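Local coordinates for protein chintase (Rhizomucor miehei, PDB 5YUQ) that hydrolyses chitin as a family 18 glycoside hydrolase, probably threading the polysaccharide through a tunnel-shaped active site, at residues 91-105 against 135-148. Residues are numbered along the deposited sequence; the frame is centred on the assembly and turned at random.
Sequences VDVVKEYDLDGLNLD and LREKLGSKTILTTA
Gly101 to Asp105 and Ile144 to Ala148 lie side by side as parallel strands, their axes 4.3 Å apart, while the helices before them, 91-97 and 135-139, pack at 42° on one side of the sheet. The ladder runs from Ile144 N, donating to Asp100 O, through Leu102 and Thr146 to Ala148 N, which reaches Leu104 O. Gly101 packs closely, its CA 3.0 Å from Ile144 O, and Thr143 CG2 rests on the same CA. A water that donates to both Asp100 O and Lys142 O bridges the two segments just before the strands pair.

On the helix side, Leu139 splits its two methyls: CD2 slides past Val91, 3.9 Å from CG1, and CD1 meets both Val94 CG2 and Leu102 CD1. The latter methyl also touches Leu135 CD2, while Leu135 CD1 meets Leu104 CD1 tip to tip at 4.0 Å. These leucines and valines illustrate how a TIM barrel, the fold of family 18 chitinases, seals its strands against the surrounding helices: strand 101-105, helix 124-139 and strand 144-149 form one of its beta-alpha-beta units.

Asn103 and Thr146 point to the opposite face and form a polar pair there. Asn103 extends its amide toward the neighbouring strand, its chi1 of 172° carrying CG away from the backbone N, and ND2 donates to Thr146 OG1 at 2.8 Å, almost straight (171°) and in the amide plane. Its OD1 is hydrogen-bonded to the OH of Tyr7 and also to the OG of Ser63, so partners at both ends of the amide fix its flip. Farther along, the methyl of Ala148 lies against the carboxylate of Asp105, CB to OD1 3.4 Å.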
loop_
_atom_site.group_PDB
_atom_site.type_symbol
_atom_site.label_atom_id
_atom_site.label_comp_id
_atom_site.label_asym_id
_atom_site.label_seq_id
_atom_site.Cartn_x
_atom_site.Cartn_y
_atom_site.Cartn_z
ATOM N N VAL A 91 -13.850 3.777 18.126
ATOM C CA VAL A 91 -13.800 5.017 18.886
ATOM C C VAL A 91 -13.013 4.798 20.172
ATOM O O VAL A 91 -12.224 5.652 20.582
ATOM C CB VAL A 91 -15.220 5.533 19.184
ATOM C CG1 VAL A 91 -15.173 6.711 20.147
ATOM C CG2 VAL A 91 -15.923 5.916 17.884
ATOM N N ASP A 92 -13.207 3.638 20.794
ATOM C CA ASP A 92 -12.502 3.335 22.035
ATOM C C ASP A 92 -10.996 3.259 21.820
ATOM O O ASP A 92 -10.235 3.749 22.648
ATOM C CB ASP A 92 -12.991 2.022 22.648
ATOM C CG ASP A 92 -14.361 2.140 23.270
ATOM O OD1 ASP A 92 -14.849 3.276 23.460
ATOM O OD2 ASP A 92 -14.947 1.081 23.585
ATOM N N VAL A 93 -10.624 2.691 20.706
ATOM C CA VAL A 93 -9.197 2.564 20.413
ATOM C C VAL A 93 -8.529 3.912 20.221
ATOM O O VAL A 93 -7.446 4.138 20.633
ATOM C CB VAL A 93 -8.917 1.633 19.207
ATOM C CG1 VAL A 93 -9.164 2.323 17.895
ATOM C CG2 VAL A 93 -7.471 1.223 19.248
ATOM N N VAL A 94 -9.234 4.812 19.558
ATOM C CA VAL A 94 -8.734 6.162 19.355
ATOM C C VAL A 94 -8.498 6.842 20.695
ATOM O O VAL A 94 -7.435 7.421 20.923
ATOM C CB VAL A 94 -9.685 7.010 18.489
ATOM C CG1 VAL A 94 -9.231 8.464 18.504
ATOM C CG2 VAL A 94 -9.677 6.470 17.071
ATOM N N LYS A 95 -9.470 6.731 21.599
ATOM C CA LYS A 95 -9.323 7.310 22.936
ATOM C C LYS A 95 -8.246 6.609 23.752
ATOM O O LYS A 95 -7.441 7.260 24.418
ATOM C CB LYS A 95 -10.655 7.255 23.700
ATOM C CG LYS A 95 -11.782 8.070 23.102
ATOM C CD LYS A 95 -13.100 7.692 23.776
ATOM C CE LYS A 95 -14.270 8.515 23.261
ATOM N NZ LYS A 95 -15.560 8.066 23.862
ATOM N N GLU A 96 -8.224 5.281 23.701
ATOM C CA GLU A 96 -7.265 4.516 24.505
ATOM C C GLU A 96 -5.823 4.839 24.133
ATOM O O GLU A 96 -4.946 4.930 25.003
ATOM C CB GLU A 96 -7.516 3.008 24.372
ATOM C CG GLU A 96 -6.475 2.133 25.079
ATOM C CD GLU A 96 -6.460 2.322 26.591
ATOM O OE1 GLU A 96 -7.517 2.663 27.165
ATOM O OE2 GLU A 96 -5.391 2.127 27.210
ATOM N N TYR A 97 -5.575 5.029 22.844
ATOM C CA TYR A 97 -4.204 5.213 22.371
ATOM C C TYR A 97 -3.896 6.649 21.977
ATOM O O TYR A 97 -2.806 6.934 21.487
ATOM C CB TYR A 97 -3.894 4.249 21.222
ATOM C CG TYR A 97 -3.826 2.816 21.675
ATOM C CD1 TYR A 97 -2.636 2.281 22.158
ATOM C CD2 TYR A 97 -4.949 2.002 21.643
ATOM C CE1 TYR A 97 -2.567 0.973 22.589
ATOM C CE2 TYR A 97 -4.889 0.693 22.067
ATOM C CZ TYR A 97 -3.692 0.189 22.546
ATOM O OH TYR A 97 -3.636 -1.115 22.975
ATOM N N ASP A 98 -4.857 7.541 22.207
ATOM C CA ASP A 98 -4.697 8.964 21.923
ATOM C C ASP A 98 -4.299 9.165 20.470
ATOM O O ASP A 98 -3.410 9.949 20.156
ATOM C CB ASP A 98 -3.655 9.586 22.864
ATOM C CG ASP A 98 -3.697 11.094 22.870
ATOM O OD1 ASP A 98 -4.768 11.670 22.607
ATOM O OD2 ASP A 98 -2.650 11.713 23.149
ATOM N N LEU A 99 -4.982 8.462 19.572
ATOM C CA LEU A 99 -4.615 8.504 18.168
ATOM C C LEU A 99 -5.133 9.772 17.511
ATOM O O LEU A 99 -6.173 10.305 17.897
ATOM C CB LEU A 99 -5.176 7.280 17.441
ATOM C CG LEU A 99 -4.696 5.923 17.948
ATOM C CD1 LEU A 99 -5.542 4.808 17.328
ATOM C CD2 LEU A 99 -3.234 5.734 17.613
ATOM N N ASP A 100 -4.399 10.247 16.514
ATOM C CA ASP A 100 -4.819 11.412 15.749
ATOM C C ASP A 100 -5.701 11.040 14.583
ATOM O O ASP A 100 -6.310 11.911 13.959
ATOM C CB ASP A 100 -3.597 12.144 15.238
ATOM C CG ASP A 100 -2.684 12.545 16.357
ATOM O OD1 ASP A 100 -3.134 13.358 17.189
ATOM O OD2 ASP A 100 -1.548 12.031 16.424
ATOM N N GLY A 101 -5.779 9.751 14.291
ATOM C CA GLY A 101 -6.629 9.318 13.209
ATOM C C GLY A 101 -6.734 7.828 13.014
ATOM O O GLY A 101 -6.074 7.048 13.693
ATOM N N LEU A 102 -7.581 7.444 12.071
ATOM C CA LEU A 102 -7.738 6.051 11.691
ATOM C C LEU A 102 -7.594 5.953 10.189
ATOM O O LEU A 102 -8.189 6.734 9.451
ATOM C CB LEU A 102 -9.114 5.527 12.100
ATOM C CG LEU A 102 -9.376 5.343 13.592
ATOM C CD1 LEU A 102 -10.874 5.102 13.832
ATOM C CD2 LEU A 102 -8.541 4.192 14.141
ATOM N N ASN A 103 -6.789 4.992 9.758
ATOM C CA ASN A 103 -6.578 4.702 8.353
ATOM C C ASN A 103 -7.217 3.349 8.073
ATOM O O ASN A 103 -6.738 2.331 8.555
ATOM C CB ASN A 103 -5.065 4.656 8.073
ATOM C CG ASN A 103 -4.735 4.170 6.666
ATOM O OD1 ASN A 103 -4.269 3.046 6.474
ATOM N ND2 ASN A 103 -4.949 5.033 5.680
ATOM N N LEU A 104 -8.301 3.320 7.306
ATOM C CA LEU A 104 -8.998 2.060 7.068
ATOM C C LEU A 104 -8.445 1.405 5.809
ATOM O O LEU A 104 -8.382 2.031 4.755
ATOM C CB LEU A 104 -10.517 2.265 6.990
ATOM C CG LEU A 104 -11.116 2.933 8.235
ATOM C CD1 LEU A 104 -12.646 2.878 8.196
ATOM C CD2 LEU A 104 -10.574 2.328 9.523
ATOM N N ASP A 105 -7.995 0.157 5.944
ATOM C CA ASP A 105 -7.304 -0.559 4.875
ATOM C C ASP A 105 -8.007 -1.883 4.584
ATOM O O ASP A 105 -7.433 -2.963 4.678
ATOM C CB ASP A 105 -5.835 -0.781 5.280
ATOM C CG ASP A 105 -4.963 -1.271 4.143
ATOM O OD1 ASP A 105 -5.401 -1.297 2.970
ATOM O OD2 ASP A 105 -3.802 -1.638 4.418
ATOM N N LEU A 135 -17.841 7.186 12.083
ATOM C CA LEU A 135 -16.614 7.597 12.760
ATOM C C LEU A 135 -16.482 9.109 12.791
ATOM O O LEU A 135 -16.091 9.680 13.806
ATOM C CB LEU A 135 -15.381 6.978 12.097
ATOM C CG LEU A 135 -15.309 5.455 12.173
ATOM C CD1 LEU A 135 -14.219 4.939 11.272
ATOM C CD2 LEU A 135 -15.054 5.028 13.602
ATOM N N ARG A 136 -16.822 9.767 11.687
ATOM C CA ARG A 136 -16.738 11.224 11.635
ATOM C C ARG A 136 -17.684 11.854 12.652
ATOM O O ARG A 136 -17.321 12.806 13.341
ATOM C CB ARG A 136 -17.068 11.739 10.229
ATOM C CG ARG A 136 -17.090 13.266 10.133
ATOM C CD ARG A 136 -15.717 13.853 10.410
ATOM N NE ARG A 136 -14.793 13.563 9.313
ATOM C CZ ARG A 136 -13.469 13.552 9.419
ATOM N NH1 ARG A 136 -12.884 13.789 10.586
ATOM N NH2 ARG A 136 -12.732 13.291 8.355
ATOM N N GLU A 137 -18.892 11.311 12.752
ATOM C CA GLU A 137 -19.873 11.852 13.688
ATOM C C GLU A 137 -19.405 11.660 15.128
ATOM O O GLU A 137 -19.552 12.554 15.957
ATOM C CB GLU A 137 -21.248 11.208 13.470
ATOM C CG GLU A 137 -22.390 11.911 14.202
ATOM C CD GLU A 137 -22.472 11.519 15.662
ATOM O OE1 GLU A 137 -22.166 10.350 15.969
ATOM O OE2 GLU A 137 -22.831 12.376 16.500
ATOM N N LYS A 138 -18.833 10.500 15.430
ATOM C CA LYS A 138 -18.429 10.219 16.807
ATOM C C LYS A 138 -17.105 10.841 17.226
ATOM O O LYS A 138 -16.933 11.193 18.391
ATOM C CB LYS A 138 -18.446 8.711 17.086
ATOM C CG LYS A 138 -19.815 8.236 17.547
ATOM C CD LYS A 138 -20.075 6.786 17.241
ATOM C CE LYS A 138 -21.558 6.479 17.406
ATOM N NZ LYS A 138 -22.069 6.987 18.704
ATOM N N LEU A 139 -16.178 10.987 16.280
ATOM C CA LEU A 139 -14.839 11.482 16.600
ATOM C C LEU A 139 -14.635 12.962 16.279
ATOM O O LEU A 139 -13.733 13.594 16.829
ATOM C CB LEU A 139 -13.774 10.638 15.892
ATOM C CG LEU A 139 -13.755 9.160 16.278
ATOM C CD1 LEU A 139 -12.895 8.362 15.312
ATOM C CD2 LEU A 139 -13.247 8.989 17.705
ATOM N N GLY A 140 -15.454 13.512 15.387
ATOM C CA GLY A 140 -15.361 14.924 15.051
ATOM C C GLY A 140 -14.461 15.222 13.864
ATOM O O GLY A 140 -13.859 14.317 13.287
ATOM N N SER A 141 -14.355 16.500 13.517
ATOM C CA SER A 141 -13.668 16.925 12.297
ATOM C C SER A 141 -12.152 16.923 12.427
ATOM O O SER A 141 -11.435 16.907 11.434
ATOM C CB SER A 141 -14.138 18.321 11.894
ATOM O OG SER A 141 -13.835 19.258 12.912
ATOM N N LYS A 142 -11.669 16.927 13.637
ATOM C CA LYS A 142 -10.226 17.001 13.908
ATOM C C LYS A 142 -9.485 15.648 13.600
ATOM O O LYS A 142 -8.389 15.621 13.034
ATOM C CB LYS A 142 -10.078 17.567 15.344
ATOM C CG LYS A 142 -9.830 16.643 16.517
ATOM C CD LYS A 142 -11.033 16.248 17.327
ATOM C CE LYS A 142 -10.903 16.630 18.792
ATOM N NZ LYS A 142 -11.636 15.799 19.775
ATOM N N THR A 143 -10.164 14.581 13.880
ATOM C CA THR A 143 -9.543 13.277 13.642
ATOM C C THR A 143 -9.283 13.080 12.158
ATOM O O THR A 143 -10.139 13.401 11.321
ATOM C CB THR A 143 -10.431 12.140 14.172
ATOM O OG1 THR A 143 -10.763 12.398 15.542
ATOM C CG2 THR A 143 -9.712 10.814 14.087
ATOM N N ILE A 144 -8.126 12.537 11.817
ATOM C CA ILE A 144 -7.788 12.301 10.452
ATOM C C ILE A 144 -8.314 10.927 10.019
ATOM O O ILE A 144 -7.890 9.901 10.500
ATOM C CB ILE A 144 -6.247 12.241 10.263
ATOM C CG1 ILE A 144 -5.605 13.562 10.686
ATOM C CG2 ILE A 144 -5.896 11.921 8.818
ATOM C CD1 ILE A 144 -4.195 13.354 11.136
ATOM N N LEU A 145 -9.306 10.965 9.121
ATOM C CA LEU A 145 -9.892 9.730 8.616
ATOM C C LEU A 145 -9.399 9.517 7.203
ATOM O O LEU A 145 -9.640 10.326 6.310
ATOM C CB LEU A 145 -11.417 9.778 8.651
ATOM C CG LEU A 145 -12.053 9.898 10.036
ATOM C CD1 LEU A 145 -13.568 10.031 9.933
ATOM C CD2 LEU A 145 -11.682 8.705 10.896
ATOM N N THR A 146 -8.664 8.436 7.009
ATOM C CA THR A 146 -8.140 8.131 5.692
ATOM C C THR A 146 -8.415 6.682 5.363
ATOM O O THR A 146 -8.813 5.890 6.225
ATOM C CB THR A 146 -6.619 8.386 5.576
ATOM O OG1 THR A 146 -5.913 7.557 6.511
ATOM C CG2 THR A 146 -6.301 9.847 5.852
ATOM N N THR A 147 -8.214 6.346 4.101
ATOM C CA THR A 147 -8.386 4.973 3.658
ATOM C C THR A 147 -7.278 4.643 2.677
ATOM O O THR A 147 -6.894 5.487 1.866
ATOM C CB THR A 147 -9.792 4.740 3.037
ATOM O OG1 THR A 147 -9.866 3.418 2.500
ATOM C CG2 THR A 147 -10.062 5.735 1.930
ATOM N N ALA A 148 -6.717 3.441 2.794
ATOM C CA ALA A 148 -5.763 2.952 1.811
ATOM C C ALA A 148 -6.561 2.211 0.755
ATOM O O ALA A 148 -7.348 1.319 1.074
ATOM C CB ALA A 148 -4.749 2.028 2.458
HETATM O O HOH W 1 -8.366 11.704 16.850
HETATM O O HOH W 2 -6.002 14.640 14.454
#